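Local atomic coordinates of glutathione S-transferase delta (Bombyx mori, PDB entry 3VK9), a protein that probably catalyses the conjugation of glutathione to electrophilic compounds, working as a homodimeric delta-class glutathione transferase. Residues R15-T20 against T72-K77; I64-A69 against F101-L106; A127-V132 against A170-F175; P152-A157 against S190-Y195. All blocks are in the same frame, centred on the assembly; numbering follows the deposited sequence. Where two conformers were deposited one is given.

Interaction 1 of 4, residues R15-T20 against T72-K77; sequences RAVLLT and TYLVNK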
loop_
_atom_site.group_PDB
_atom_site.type_symbol
_atom_site.label_atom_id
_atom_site.label_comp_id
_atom_site.label_asym_id
_atom_site.label_seq_id
_atom_site.Cartn_x
_atom_site.Cartn_y
_atom_site.Cartn_z
ATOM N N ARG A 15 -10.638 -9.895 6.621
ATOM C CA ARG A 15 -11.896 -10.005 5.897
ATOM C C ARG A 15 -11.713 -9.820 4.382
ATOM O O ARG A 15 -12.461 -10.379 3.588
ATOM C CB ARG A 15 -12.934 -9.022 6.472
ATOM C CG ARG A 15 -13.392 -9.420 7.896
ATOM C CD ARG A 15 -14.472 -8.502 8.473
ATOM N NE ARG A 15 -13.904 -7.425 9.276
ATOM C CZ ARG A 15 -13.951 -6.141 8.954
ATOM N NH1 ARG A 15 -14.556 -5.747 7.828
ATOM N NH2 ARG A 15 -13.412 -5.242 9.768
ATOM N N ALA A 16 -10.738 -9.011 3.985
ATOM C CA ALA A 16 -10.427 -8.854 2.566
ATOM C C ALA A 16 -10.058 -10.211 1.973
ATOM O O ALA A 16 -10.513 -10.591 0.884
ATOM C CB ALA A 16 -9.289 -7.865 2.371
ATOM N N VAL A 17 -9.251 -10.958 2.714
ATOM C CA VAL A 17 -8.841 -12.273 2.255
ATOM C C VAL A 17 -9.989 -13.289 2.313
ATOM O O VAL A 17 -10.138 -14.104 1.408
ATOM C CB VAL A 17 -7.605 -12.776 3.042
ATOM C CG1 VAL A 17 -7.212 -14.141 2.574
ATOM C CG2 VAL A 17 -6.451 -11.777 2.892
ATOM N N LEU A 18 -10.786 -13.261 3.376
ATOM C CA LEU A 18 -11.934 -14.165 3.448
ATOM C C LEU A 18 -12.866 -13.921 2.257
ATOM O O LEU A 18 -13.312 -14.852 1.615
ATOM C CB LEU A 18 -12.667 -14.026 4.788
ATOM C CG LEU A 18 -11.779 -14.470 5.956
ATOM C CD1 LEU A 18 -12.356 -14.057 7.319
ATOM C CD2 LEU A 18 -11.545 -15.972 5.876
ATOM N N LEU A 19 -13.116 -12.658 1.939
ATOM C CA LEU A 19 -13.910 -12.317 0.760
ATOM C C LEU A 19 -13.336 -12.865 -0.557
ATOM O O LEU A 19 -14.066 -13.411 -1.392
ATOM C CB LEU A 19 -14.072 -10.799 0.659
ATOM C CG LEU A 19 -15.028 -10.155 1.675
ATOM C CD1 LEU A 19 -14.844 -8.633 1.711
ATOM C CD2 LEU A 19 -16.454 -10.537 1.391
ATOM N N THR A 20 -12.031 -12.698 -0.739
ATOM C CA THR A 20 -11.371 -13.122 -1.964
ATOM C C THR A 20 -11.433 -14.639 -2.071
ATOM O O THR A 20 -11.650 -15.180 -3.150
ATOM C CB THR A 20 -9.916 -12.631 -2.010
ATOM O OG1 THR A 20 -9.891 -11.191 -2.028
ATOM C CG2 THR A 20 -9.195 -13.175 -3.264
ATOM N N THR A 72 -4.193 -10.734 -4.281
ATOM C CA THR A 72 -3.770 -10.811 -5.678
ATOM C C THR A 72 -3.034 -12.133 -5.905
ATOM O O THR A 72 -3.170 -12.737 -6.968
ATOM C CB THR A 72 -2.932 -9.607 -6.123
ATOM O OG1 THR A 72 -1.715 -9.545 -5.365
ATOM C CG2 THR A 72 -3.720 -8.286 -5.951
ATOM N N TYR A 73 -2.281 -12.598 -4.902
ATOM C CA TYR A 73 -1.635 -13.914 -4.995
ATOM C C TYR A 73 -2.621 -15.080 -5.225
ATOM O O TYR A 73 -2.361 -15.966 -6.030
ATOM C CB TYR A 73 -0.818 -14.215 -3.741
ATOM C CG TYR A 73 -0.269 -15.637 -3.682
ATOM C CD1 TYR A 73 0.765 -16.044 -4.532
ATOM C CD2 TYR A 73 -0.764 -16.569 -2.761
ATOM C CE1 TYR A 73 1.301 -17.329 -4.468
ATOM C CE2 TYR A 73 -0.227 -17.890 -2.692
ATOM C CZ TYR A 73 0.799 -18.250 -3.552
ATOM O OH TYR A 73 1.350 -19.516 -3.513
ATOM N N LEU A 74 -3.738 -15.076 -4.501
ATOM C CA LEU A 74 -4.773 -16.107 -4.647
ATOM C C LEU A 74 -5.331 -16.187 -6.066
ATOM O O LEU A 74 -5.540 -17.285 -6.597
ATOM C CB LEU A 74 -5.913 -15.898 -3.631
ATOM C CG LEU A 74 -5.491 -16.068 -2.162
ATOM C CD1 LEU A 74 -6.645 -15.742 -1.222
ATOM C CD2 LEU A 74 -4.954 -17.474 -1.892
ATOM N N VAL A 75 -5.573 -15.024 -6.674
ATOM C CA VAL A 75 -6.024 -14.976 -8.052
ATOM C C VAL A 75 -4.923 -15.419 -9.017
ATOM O O VAL A 75 -5.182 -16.235 -9.893
ATOM C CB VAL A 75 -6.544 -13.566 -8.458
ATOM C CG1 VAL A 75 -7.024 -13.581 -9.881
ATOM C CG2 VAL A 75 -7.643 -13.104 -7.525
ATOM N N ASN A 76 -3.706 -14.886 -8.847
ATOM C CA ASN A 76 -2.582 -15.192 -9.739
ATOM C C ASN A 76 -2.290 -16.679 -9.737
ATOM O O ASN A 76 -1.957 -17.263 -10.771
ATOM C CB ASN A 76 -1.296 -14.435 -9.336
ATOM C CG ASN A 76 -1.382 -12.928 -9.585
ATOM O OD1 ASN A 76 -2.194 -12.459 -10.395
ATOM N ND2 ASN A 76 -0.525 -12.160 -8.888
ATOM N N LYS A 77 -2.419 -17.280 -8.557
ATOM C CA LYS A 77 -2.167 -18.699 -8.372
ATOM C C LYS A 77 -3.275 -19.566 -8.945
ATOM O O LYS A 77 -3.005 -20.449 -9.739
ATOM C CB LYS A 77 -1.995 -19.041 -6.879
ATOM C CG LYS A 77 -1.574 -20.494 -6.670
ATOM C CD LYS A 77 -1.288 -20.842 -5.220
ATOM C CE LYS A 77 -0.741 -22.280 -5.147
ATOM N NZ LYS A 77 -0.776 -22.847 -3.784
#
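Leu74 meets helix 12-24 through a single methyl, CD1, which touches two side chains at once. Leu74 CD1 lies 4.2 Å from Val17 CG1, and the same methyl lies 4.2 Å from Thr20 CG2, both easy van der Waals distances. The leucine crosses the valine nearly at right angles but meets the threonine on a slant. Because Val17 and Thr20 are three residues apart, they present their methyls on one flank of their helix, and Leu74 approaches that flank from helix 67-78. The contact illustrates how the thioredoxin-like N-terminal domain of a glutathione transferase packs: the first and last of its helices lie side by side on one side of the sheet, with Thr20 CA and Leu74 CA 7.7 Å apart. Thr20 can serve in this apolar seam because its two branches divide the work. With chi1 at -63°, CG2 stands anti to the backbone N and faces the leucine, while the hydroxyl folds back onto its own helix. There Thr20 OG1 bonds to Ala16 O at 3.0 Å, and Thr20 N reaches the same Ala16 O at 3.1 Å from the other face of the carbonyl plane. A serine in place of this threonine could still offer a hydroxyl to that carbonyl, but without the methyl it would probably leave a gap beside Leu74 CD1. Ile71 packs on both Val17 and Thr20, and Val156 and Leu159 of helix 156-167 press on Thr20 as well. On helix 67-78, Tyr73 OH bonds to Asp59 and to Lys90 of the second subunit.

Interaction 2 of 4, residues I64-A69 against F101-L106; sequences IWESRA and FDIGTL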
loop_
_atom_site.group_PDB
_atom_site.type_symbol
_atom_site.label_atom_id
_atom_site.label_comp_id
_atom_site.label_asym_id
_atom_site.label_seq_id
_atom_site.Cartn_x
_atom_site.Cartn_y
_atom_site.Cartn_z
ATOM N N ILE A 64 3.256 -14.986 3.481
ATOM C CA ILE A 64 3.049 -13.565 3.172
ATOM C C ILE A 64 1.892 -12.988 3.974
ATOM O O ILE A 64 0.875 -13.657 4.177
ATOM C CB ILE A 64 2.809 -13.321 1.677
ATOM C CG1 ILE A 64 1.586 -14.081 1.196
ATOM C CG2 ILE A 64 4.029 -13.731 0.853
ATOM C CD1 ILE A 64 1.229 -13.748 -0.224
ATOM N N TRP A 65 2.040 -11.748 4.428
ATOM C CA TRP A 65 1.089 -11.209 5.387
ATOM C C TRP A 65 0.392 -9.880 5.050
ATOM O O TRP A 65 -0.473 -9.429 5.799
ATOM C CB TRP A 65 1.719 -11.141 6.778
ATOM C CG TRP A 65 3.006 -10.361 6.871
ATOM C CD1 TRP A 65 3.139 -9.026 7.154
ATOM C CD2 TRP A 65 4.341 -10.875 6.718
ATOM N NE1 TRP A 65 4.467 -8.683 7.180
ATOM C CE2 TRP A 65 5.225 -9.794 6.916
ATOM C CE3 TRP A 65 4.869 -12.134 6.424
ATOM C CZ2 TRP A 65 6.601 -9.935 6.830
ATOM C CZ3 TRP A 65 6.244 -12.275 6.345
ATOM C CH2 TRP A 65 7.095 -11.183 6.551
ATOM N N GLU A 66 0.758 -9.252 3.945
ATOM C CA GLU A 66 0.018 -8.077 3.520
ATOM C C GLU A 66 -1.240 -8.570 2.805
ATOM O O GLU A 66 -1.150 -9.229 1.772
ATOM C CB GLU A 66 0.886 -7.209 2.609
ATOM C CG GLU A 66 2.047 -6.544 3.355
ATOM C CD GLU A 66 1.571 -5.371 4.237
ATOM O OE1 GLU A 66 0.453 -4.862 4.000
ATOM O OE2 GLU A 66 2.304 -4.971 5.166
ATOM N N SER A 67 -2.402 -8.259 3.371
ATOM C CA SER A 67 -3.672 -8.726 2.834
ATOM C C SER A 67 -3.720 -8.446 1.336
ATOM O O SER A 67 -4.162 -9.278 0.555
ATOM C CB SER A 67 -4.843 -8.026 3.526
ATOM O OG SER A 67 -4.720 -6.624 3.387
ATOM N N ARG A 68 -3.245 -7.273 0.942
ATOM C CA ARG A 68 -3.359 -6.846 -0.454
ATOM C C ARG A 68 -2.432 -7.580 -1.413
ATOM O O ARG A 68 -2.717 -7.646 -2.600
ATOM C CB ARG A 68 -3.238 -5.318 -0.561
ATOM C CG ARG A 68 -4.401 -4.632 0.178
ATOM C CD ARG A 68 -4.154 -3.159 0.457
ATOM N NE ARG A 68 -5.159 -2.609 1.360
ATOM C CZ ARG A 68 -5.064 -2.644 2.688
ATOM N NH1 ARG A 68 -4.006 -3.212 3.275
ATOM N NH2 ARG A 68 -6.037 -2.130 3.435
ATOM N N ALA A 69 -1.331 -8.133 -0.897
ATOM C CA ALA A 69 -0.519 -9.079 -1.667
ATOM C C ALA A 69 -1.123 -10.498 -1.675
ATOM O O ALA A 69 -0.962 -11.240 -2.647
ATOM C CB ALA A 69 0.919 -9.118 -1.144
ATOM N N PHE A 101 -4.590 3.001 -2.798
ATOM C CA PHE A 101 -5.489 3.994 -2.211
ATOM C C PHE A 101 -6.061 3.471 -0.890
ATOM O O PHE A 101 -6.121 4.186 0.108
ATOM C CB PHE A 101 -6.627 4.301 -3.183
ATOM C CG PHE A 101 -7.759 5.080 -2.571
ATOM C CD1 PHE A 101 -7.630 6.455 -2.319
ATOM C CD2 PHE A 101 -8.971 4.457 -2.285
ATOM C CE1 PHE A 101 -8.686 7.183 -1.772
ATOM C CE2 PHE A 101 -10.031 5.173 -1.728
ATOM C CZ PHE A 101 -9.880 6.543 -1.469
ATOM N N ASP A 102 -6.497 2.218 -0.905
ATOM C CA ASP A 102 -7.037 1.570 0.281
ATOM C C ASP A 102 -6.038 1.577 1.458
ATOM O O ASP A 102 -6.327 2.133 2.527
ATOM C CB ASP A 102 -7.478 0.135 -0.044
ATOM C CG ASP A 102 -8.094 -0.571 1.161
ATOM O OD1 ASP A 102 -8.819 0.116 1.935
ATOM O OD2 ASP A 102 -7.844 -1.793 1.325
ATOM N N ILE A 103 -4.860 0.990 1.271
ATOM C CA ILE A 103 -3.905 0.913 2.383
ATOM C C ILE A 103 -3.320 2.284 2.800
ATOM O O ILE A 103 -3.255 2.600 3.984
ATOM C CB ILE A 103 -2.752 -0.083 2.102
ATOM C CG1 ILE A 103 -1.912 -0.287 3.373
ATOM C CG2 ILE A 103 -1.897 0.391 0.921
ATOM C CD1 ILE A 103 -0.892 -1.439 3.295
ATOM N N GLY A 104 -2.907 3.085 1.825
ATOM C CA GLY A 104 -2.168 4.309 2.102
ATOM C C GLY A 104 -3.012 5.526 2.415
ATOM O O GLY A 104 -2.546 6.488 3.029
ATOM N N THR A 105 -4.267 5.484 1.999
ATOM C CA THR A 105 -5.125 6.641 2.170
ATOM C C THR A 105 -6.372 6.348 2.994
ATOM O O THR A 105 -6.497 6.841 4.113
ATOM C CB THR A 105 -5.526 7.261 0.813
ATOM O OG1 THR A 105 -4.341 7.662 0.106
ATOM C CG2 THR A 105 -6.436 8.486 1.016
ATOM N N LEU A 106 -7.288 5.543 2.462
ATOM C CA LEU A 106 -8.569 5.352 3.132
ATOM C C LEU A 106 -8.406 4.666 4.482
ATOM O O LEU A 106 -8.791 5.212 5.523
ATOM C CB LEU A 106 -9.574 4.601 2.246
ATOM C CG LEU A 106 -11.027 4.765 2.710
ATOM C CD1 LEU A 106 -11.942 5.043 1.536
ATOM C CD2 LEU A 106 -11.519 3.560 3.525
#
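Arg68 grips Asp102 side-on, two of its nitrogens converging on one carboxylate oxygen. Arg68 NE and Arg68 NH2 each stand 2.8 Å from Asp102 OD2, a salt bridge made of two hydrogen bonds. Sharing one acceptor bends both, to N-H...O angles of 142° and 140°. The oxygen lies close to the guanidinium plane, yet both nitrogens reach it from the same face of the carboxylate, above its plane, and the two flat groups are turned 54° apart. Ile103 supplies the apolar half of the contact: its CB sits over one face of the guanidinium, 3.5 Å from Arg68 CZ, and Ile103 CD1 runs on to within 3.6 Å of Arg68 NH1. That same CD1 also touches Glu66 OE1 at 3.7 Å. Arg68 is drawn out straight from CG to NE, which carries its charge across to helix 89-119.

A second shell fixes the acid. Ser160 OG bonds to Asp102 OD2, so three donors gather on that oxygen, and Ser164 OG bonds to Asp102 OD1; the buried carboxylate is thus held at both oxygens and is likely to be stabilised in its charged form. Asp102 and Ile103 themselves lie in a wider, pi-type turn of the helix, where Phe101 O accepts from both Thr105 N and Leu106 N. Glu66 is the N-cap of helix 67-78, whose beginning borders the glutathione site in related transferases. Tyr100 of the second subunit packs on Glu66 and Arg68. The salt bridge therefore ties the helix that follows strand 62-64 of the thioredoxin-like domain to helix 89-119 of the all-helical domain, with Ser160 and Ser164 of helix 156-167 holding the acid.

Interaction 3 of 4, residues A127-V132 against A170-F175; sequences AKNEKV and ASDIDF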
loop_
_atom_site.group_PDB
_atom_site.type_symbol
_atom_site.label_atom_id
_atom_site.label_comp_id
_atom_site.label_asym_id
_atom_site.label_seq_id
_atom_site.Cartn_x
_atom_site.Cartn_y
_atom_site.Cartn_z
ATOM N N ALA A 127 -9.770 17.327 12.792
ATOM C CA ALA A 127 -8.904 17.328 11.616
ATOM C C ALA A 127 -8.719 15.914 11.034
ATOM O O ALA A 127 -8.850 15.707 9.823
ATOM C CB ALA A 127 -7.559 17.986 11.944
ATOM N N LYS A 128 -8.435 14.937 11.891
ATOM C CA LYS A 128 -8.334 13.559 11.423
ATOM C C LYS A 128 -9.675 13.067 10.855
ATOM O O LYS A 128 -9.696 12.304 9.893
ATOM C CB LYS A 128 -7.808 12.640 12.525
ATOM C CG LYS A 128 -6.361 12.910 12.916
ATOM C CD LYS A 128 -5.968 12.120 14.168
ATOM C CE LYS A 128 -4.566 12.474 14.668
ATOM N NZ LYS A 128 -3.526 12.314 13.610
ATOM N N ASN A 129 -10.789 13.521 11.433
ATOM C CA ASN A 129 -12.112 13.212 10.884
ATOM C C ASN A 129 -12.202 13.714 9.450
ATOM O O ASN A 129 -12.575 12.971 8.542
ATOM C CB ASN A 129 -13.227 13.850 11.717
ATOM C CG ASN A 129 -14.623 13.444 11.240
ATOM O OD1 ASN A 129 -15.016 13.721 10.101
ATOM N ND2 ASN A 129 -15.380 12.789 12.117
ATOM N N GLU A 130 -11.835 14.978 9.251
ATOM C CA GLU A 130 -11.867 15.574 7.921
ATOM C C GLU A 130 -11.008 14.825 6.891
ATOM O O GLU A 130 -11.386 14.708 5.724
ATOM C CB GLU A 130 -11.493 17.060 7.981
ATOM C CG GLU A 130 -12.622 17.931 8.520
ATOM C CD GLU A 130 -13.937 17.721 7.768
ATOM O OE1 GLU A 130 -14.988 17.617 8.438
ATOM O OE2 GLU A 130 -13.920 17.663 6.513
ATOM N N LYS A 131 -9.864 14.306 7.321
ATOM C CA LYS A 131 -9.017 13.545 6.414
ATOM C C LYS A 131 -9.750 12.280 5.952
ATOM O O LYS A 131 -9.625 11.866 4.799
ATOM C CB LYS A 131 -7.673 13.209 7.069
ATOM C CG LYS A 131 -6.726 14.403 7.189
ATOM C CD LYS A 131 -5.508 14.219 6.291
ATOM C CE LYS A 131 -4.797 15.554 6.014
ATOM N NZ LYS A 131 -5.481 16.381 4.968
ATOM N N VAL A 132 -10.519 11.670 6.848
ATOM C CA VAL A 132 -11.331 10.525 6.453
ATOM C C VAL A 132 -12.435 10.951 5.470
ATOM O O VAL A 132 -12.685 10.262 4.482
ATOM C CB VAL A 132 -11.972 9.813 7.661
ATOM C CG1 VAL A 132 -12.855 8.662 7.179
ATOM C CG2 VAL A 132 -10.903 9.306 8.602
ATOM N N ALA A 170 -18.356 1.000 12.781
ATOM C CA ALA A 170 -18.082 0.930 14.209
ATOM C C ALA A 170 -17.821 2.315 14.800
ATOM O O ALA A 170 -17.728 2.463 16.006
ATOM C CB ALA A 170 -16.918 -0.003 14.488
ATOM N N SER A 171 -17.711 3.321 13.937
ATOM C CA SER A 171 -17.337 4.672 14.350
ATOM C C SER A 171 -18.452 5.657 14.034
ATOM O O SER A 171 -19.553 5.266 13.669
ATOM C CB SER A 171 -16.097 5.126 13.582
ATOM O OG SER A 171 -16.445 5.357 12.220
ATOM N N ASP A 172 -18.136 6.940 14.148
ATOM C CA ASP A 172 -19.100 7.992 13.860
ATOM C C ASP A 172 -18.957 8.590 12.454
ATOM O O ASP A 172 -19.502 9.655 12.165
ATOM C CB ASP A 172 -19.048 9.087 14.937
ATOM C CG ASP A 172 -17.759 9.908 14.893
ATOM O OD1 ASP A 172 -16.816 9.545 14.167
ATOM O OD2 ASP A 172 -17.689 10.922 15.612
ATOM N N ILE A 173 -18.238 7.902 11.574
ATOM C CA ILE A 173 -18.115 8.373 10.204
ATOM C C ILE A 173 -19.293 7.876 9.373
ATOM O O ILE A 173 -19.452 6.669 9.135
ATOM C CB ILE A 173 -16.796 7.924 9.554
ATOM C CG1 ILE A 173 -15.596 8.458 10.345
ATOM C CG2 ILE A 173 -16.726 8.403 8.124
ATOM C CD1 ILE A 173 -15.494 9.976 10.384
ATOM N N ASP A 174 -20.130 8.809 8.941
ATOM C CA ASP A 174 -21.301 8.473 8.147
ATOM C C ASP A 174 -20.886 8.411 6.679
ATOM O O ASP A 174 -20.946 9.417 5.984
ATOM C CB ASP A 174 -22.384 9.546 8.340
ATOM C CG ASP A 174 -23.654 9.241 7.572
ATOM O OD1 ASP A 174 -23.829 8.074 7.168
ATOM O OD2 ASP A 174 -24.480 10.159 7.378
ATOM N N PHE A 175 -20.448 7.246 6.210
ATOM C CA PHE A 175 -19.944 7.141 4.835
ATOM C C PHE A 175 -21.067 7.021 3.817
ATOM O O PHE A 175 -20.877 7.286 2.631
ATOM C CB PHE A 175 -18.952 5.983 4.664
ATOM C CG PHE A 175 -19.511 4.630 5.037
ATOM C CD1 PHE A 175 -19.396 4.151 6.334
ATOM C CD2 PHE A 175 -20.135 3.839 4.091
ATOM C CE1 PHE A 175 -19.913 2.896 6.678
ATOM C CE2 PHE A 175 -20.657 2.592 4.423
ATOM C CZ PHE A 175 -20.536 2.112 5.717
HETATM O O HOH W 1 -18.348 12.180 11.652
#
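Within the all-helical C-terminal domain of the glutathione transferase fold, the loop joining helix 156-167 to helix 179-191 is laid against helix 126-142, and an ST turn shapes it: Ser171 OG accepts from Ile173 N at 3.2 Å. The residue that this turn delivers to the helix is Ile173. Its terminal methyl slides under the amide of Asn129, Ile173 CD1 lying 3.3 Å from Asn129 ND2 and only a little farther from CG and OD1 of the same amide, while the two side chains run past each other in opposite directions. Asn129 CG is anti to the backbone N (chi1 -175°), and this swings the amide toward the loop.

Its polar atoms are well occupied. OD1 accepts from Gln133 one turn on, and ND2 donates to Tyr113 OH of helix 89-119, which also bonds to Asp172 OD1. A water completes the link: Asn129 ND2 donates to it over 3.1 Å, and the water donates in turn to Asp172 O over 2.8 Å. A leucine in place of this asparagine would offer similar bulk but no amide, and would probably leave the water without its donor and the Tyr113 hydroxyl short of a partner.

Deeper in, contact becomes wholly apolar. Val132, one turn further along the helix, crosses Ile173 aslant, and Val132 CG1 rests 4.0 Å from Ile173 CG2.

Interaction 4 of 4, residues P152-A157 against S190-Y195; sequences PNLTVA and STAPGY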
loop_
_atom_site.group_PDB
_atom_site.type_symbol
_atom_site.label_atom_id
_atom_site.label_comp_id
_atom_site.label_asym_id
_atom_site.label_seq_id
_atom_site.Cartn_x
_atom_site.Cartn_y
_atom_site.Cartn_z
ATOM N N PRO A 152 -15.645 -2.424 -14.776
ATOM C CA PRO A 152 -17.025 -2.900 -14.866
ATOM C C PRO A 152 -17.317 -4.152 -14.028
ATOM O O PRO A 152 -18.478 -4.435 -13.787
ATOM C CB PRO A 152 -17.191 -3.194 -16.364
ATOM C CG PRO A 152 -15.803 -3.484 -16.849
ATOM C CD PRO A 152 -14.919 -2.566 -16.056
ATOM N N ASN A 153 -16.298 -4.884 -13.593
ATOM C CA ASN A 153 -16.546 -6.096 -12.814
ATOM C C ASN A 153 -16.121 -5.955 -11.358
ATOM O O ASN A 153 -15.291 -5.109 -11.020
ATOM C CB ASN A 153 -15.814 -7.276 -13.441
ATOM C CG ASN A 153 -15.987 -7.323 -14.942
ATOM O OD1 ASN A 153 -17.111 -7.336 -15.434
ATOM N ND2 ASN A 153 -14.877 -7.326 -15.680
ATOM N N LEU A 154 -16.687 -6.798 -10.502
ATOM C CA LEU A 154 -16.192 -6.943 -9.140
ATOM C C LEU A 154 -14.706 -7.343 -9.188
ATOM O O LEU A 154 -14.324 -8.236 -9.949
ATOM C CB LEU A 154 -16.987 -8.017 -8.407
ATOM C CG LEU A 154 -16.621 -8.251 -6.936
ATOM C CD1 LEU A 154 -17.312 -7.218 -6.059
ATOM C CD2 LEU A 154 -16.998 -9.663 -6.515
ATOM N N THR A 155 -13.872 -6.673 -8.400
ATOM C CA THR A 155 -12.442 -7.046 -8.327
ATOM C C THR A 155 -11.934 -7.116 -6.885
ATOM O O THR A 155 -12.610 -6.688 -5.948
ATOM C CB THR A 155 -11.542 -6.072 -9.109
ATOM O OG1 THR A 155 -11.541 -4.790 -8.463
ATOM C CG2 THR A 155 -12.020 -5.919 -10.567
ATOM N N VAL A 156 -10.732 -7.653 -6.705
ATOM C CA VAL A 156 -10.146 -7.684 -5.385
ATOM C C VAL A 156 -10.062 -6.282 -4.769
ATOM O O VAL A 156 -9.963 -6.156 -3.548
ATOM C CB VAL A 156 -8.750 -8.356 -5.393
ATOM C CG1 VAL A 156 -8.892 -9.852 -5.629
ATOM C CG2 VAL A 156 -7.855 -7.708 -6.454
ATOM N N ALA A 157 -10.084 -5.237 -5.603
ATOM C CA ALA A 157 -10.120 -3.870 -5.086
ATOM C C ALA A 157 -11.422 -3.557 -4.340
ATOM O O ALA A 157 -11.396 -2.932 -3.286
ATOM C CB ALA A 157 -9.880 -2.849 -6.200
ATOM N N SER A 190 -24.348 -7.337 -2.124
ATOM C CA SER A 190 -25.269 -8.250 -2.793
ATOM C C SER A 190 -24.622 -9.051 -3.915
ATOM O O SER A 190 -25.270 -9.907 -4.524
ATOM C CB SER A 190 -26.457 -7.474 -3.369
ATOM O OG SER A 190 -26.849 -6.443 -2.492
ATOM N N THR A 191 -23.363 -8.766 -4.217
ATOM C CA THR A 191 -22.717 -9.479 -5.321
ATOM C C THR A 191 -21.445 -10.244 -4.960
ATOM O O THR A 191 -21.062 -11.184 -5.660
ATOM C CB THR A 191 -22.467 -8.567 -6.552
ATOM O OG1 THR A 191 -21.735 -7.404 -6.162
ATOM C CG2 THR A 191 -23.799 -8.144 -7.187
ATOM N N ALA A 192 -20.787 -9.855 -3.871
ATOM C CA ALA A 192 -19.618 -10.598 -3.427
ATOM C C ALA A 192 -20.052 -11.940 -2.829
ATOM O O ALA A 192 -20.769 -11.971 -1.834
ATOM C CB ALA A 192 -18.821 -9.785 -2.411
ATOM N N PRO A 193 -19.630 -13.061 -3.440
ATOM C CA PRO A 193 -20.009 -14.361 -2.871
ATOM C C PRO A 193 -19.600 -14.469 -1.386
ATOM O O PRO A 193 -18.513 -14.012 -1.016
ATOM C CB PRO A 193 -19.204 -15.356 -3.716
ATOM C CG PRO A 193 -18.981 -14.655 -5.022
ATOM C CD PRO A 193 -18.794 -13.198 -4.649
ATOM N N GLY A 194 -20.471 -15.042 -0.557
ATOM C CA GLY A 194 -20.160 -15.312 0.838
ATOM C C GLY A 194 -19.892 -14.087 1.697
ATOM O O GLY A 194 -19.211 -14.175 2.719
ATOM N N TYR A 195 -20.444 -12.944 1.299
ATOM C CA TYR A 195 -20.195 -11.694 2.014
ATOM C C TYR A 195 -20.579 -11.769 3.488
ATOM O O TYR A 195 -19.863 -11.262 4.351
ATOM C CB TYR A 195 -20.941 -10.535 1.356
ATOM C CG TYR A 195 -20.626 -9.169 1.940
ATOM C CD1 TYR A 195 -19.661 -8.352 1.358
ATOM C CD2 TYR A 195 -21.301 -8.688 3.063
ATOM C CE1 TYR A 195 -19.375 -7.105 1.863
ATOM C CE2 TYR A 195 -21.009 -7.436 3.582
ATOM C CZ TYR A 195 -20.049 -6.648 2.974
ATOM O OH TYR A 195 -19.746 -5.397 3.470
#
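Leu154, the residue just before the N-cap of helix 156-167, packs against the type II turn that leads from Ala192 into helix 195-213. One methyl does most of the touching. Leu154 CD2 lies 4.2 Å from Ala192 CA and 4.4 Å from Pro193 CD, so it rests on the backbone side of the alanine and against the edge of the proline ring. The other branch, Leu154 CD1, comes within 4.4 Å of Thr191 OG1. With CG anti to the backbone N (chi1 -178°), the leucine reaches across to 190-195, CD2 meeting the turn and CD1 the threonine before it.

Each segment is shaped by a helix start. Thr155 is an N-cap whose OG1 accepts from Ala157 N at 3.2 Å, while its own backbone N donates to Asp158 OD2; the Thr-x-x-Asp sequence is the N-capping box signature found at this point in glutathione transferases. Opposite, Gly194 takes the third place of the turn with a positive phi of 63°, a conformation that suits glycine, and is itself the N-cap of helix 195-213. The turn is closed by a weak bond from Tyr195 N to Ala192 O, at 3.3 Å.

Thr191 keeps its hydroxyl for other partners, Thr187 O and Tyr148 OH. Tyr148 also packs on Leu154, and Leu159 of helix 156-167 also packs on Ala192.

Overall arrangement
Interactions 1 and 2 are buried and share helix 67-78, touching where Tyr73 CB packs on Ile64 CD1; both also reach the second subunit. Their chemistry differs with place: interaction 1 is apolar packing within the thioredoxin-like domain, whereas interaction 2 buries a salt bridge between the two domains. Interactions 3 and 4 are partly buried: interaction 3 lays a loop on a helix, while interaction 4 joins the lead-in of helix 156-167 to the turn before helix 195-213. Interaction 3 mixes a water bridge with packing, while interaction 4 is carried by one leucine. Interaction 4 adjoins interaction 1 through Leu19 and Tyr195, but interaction 3 stands apart, its centre about 28 Å from that of interaction 1.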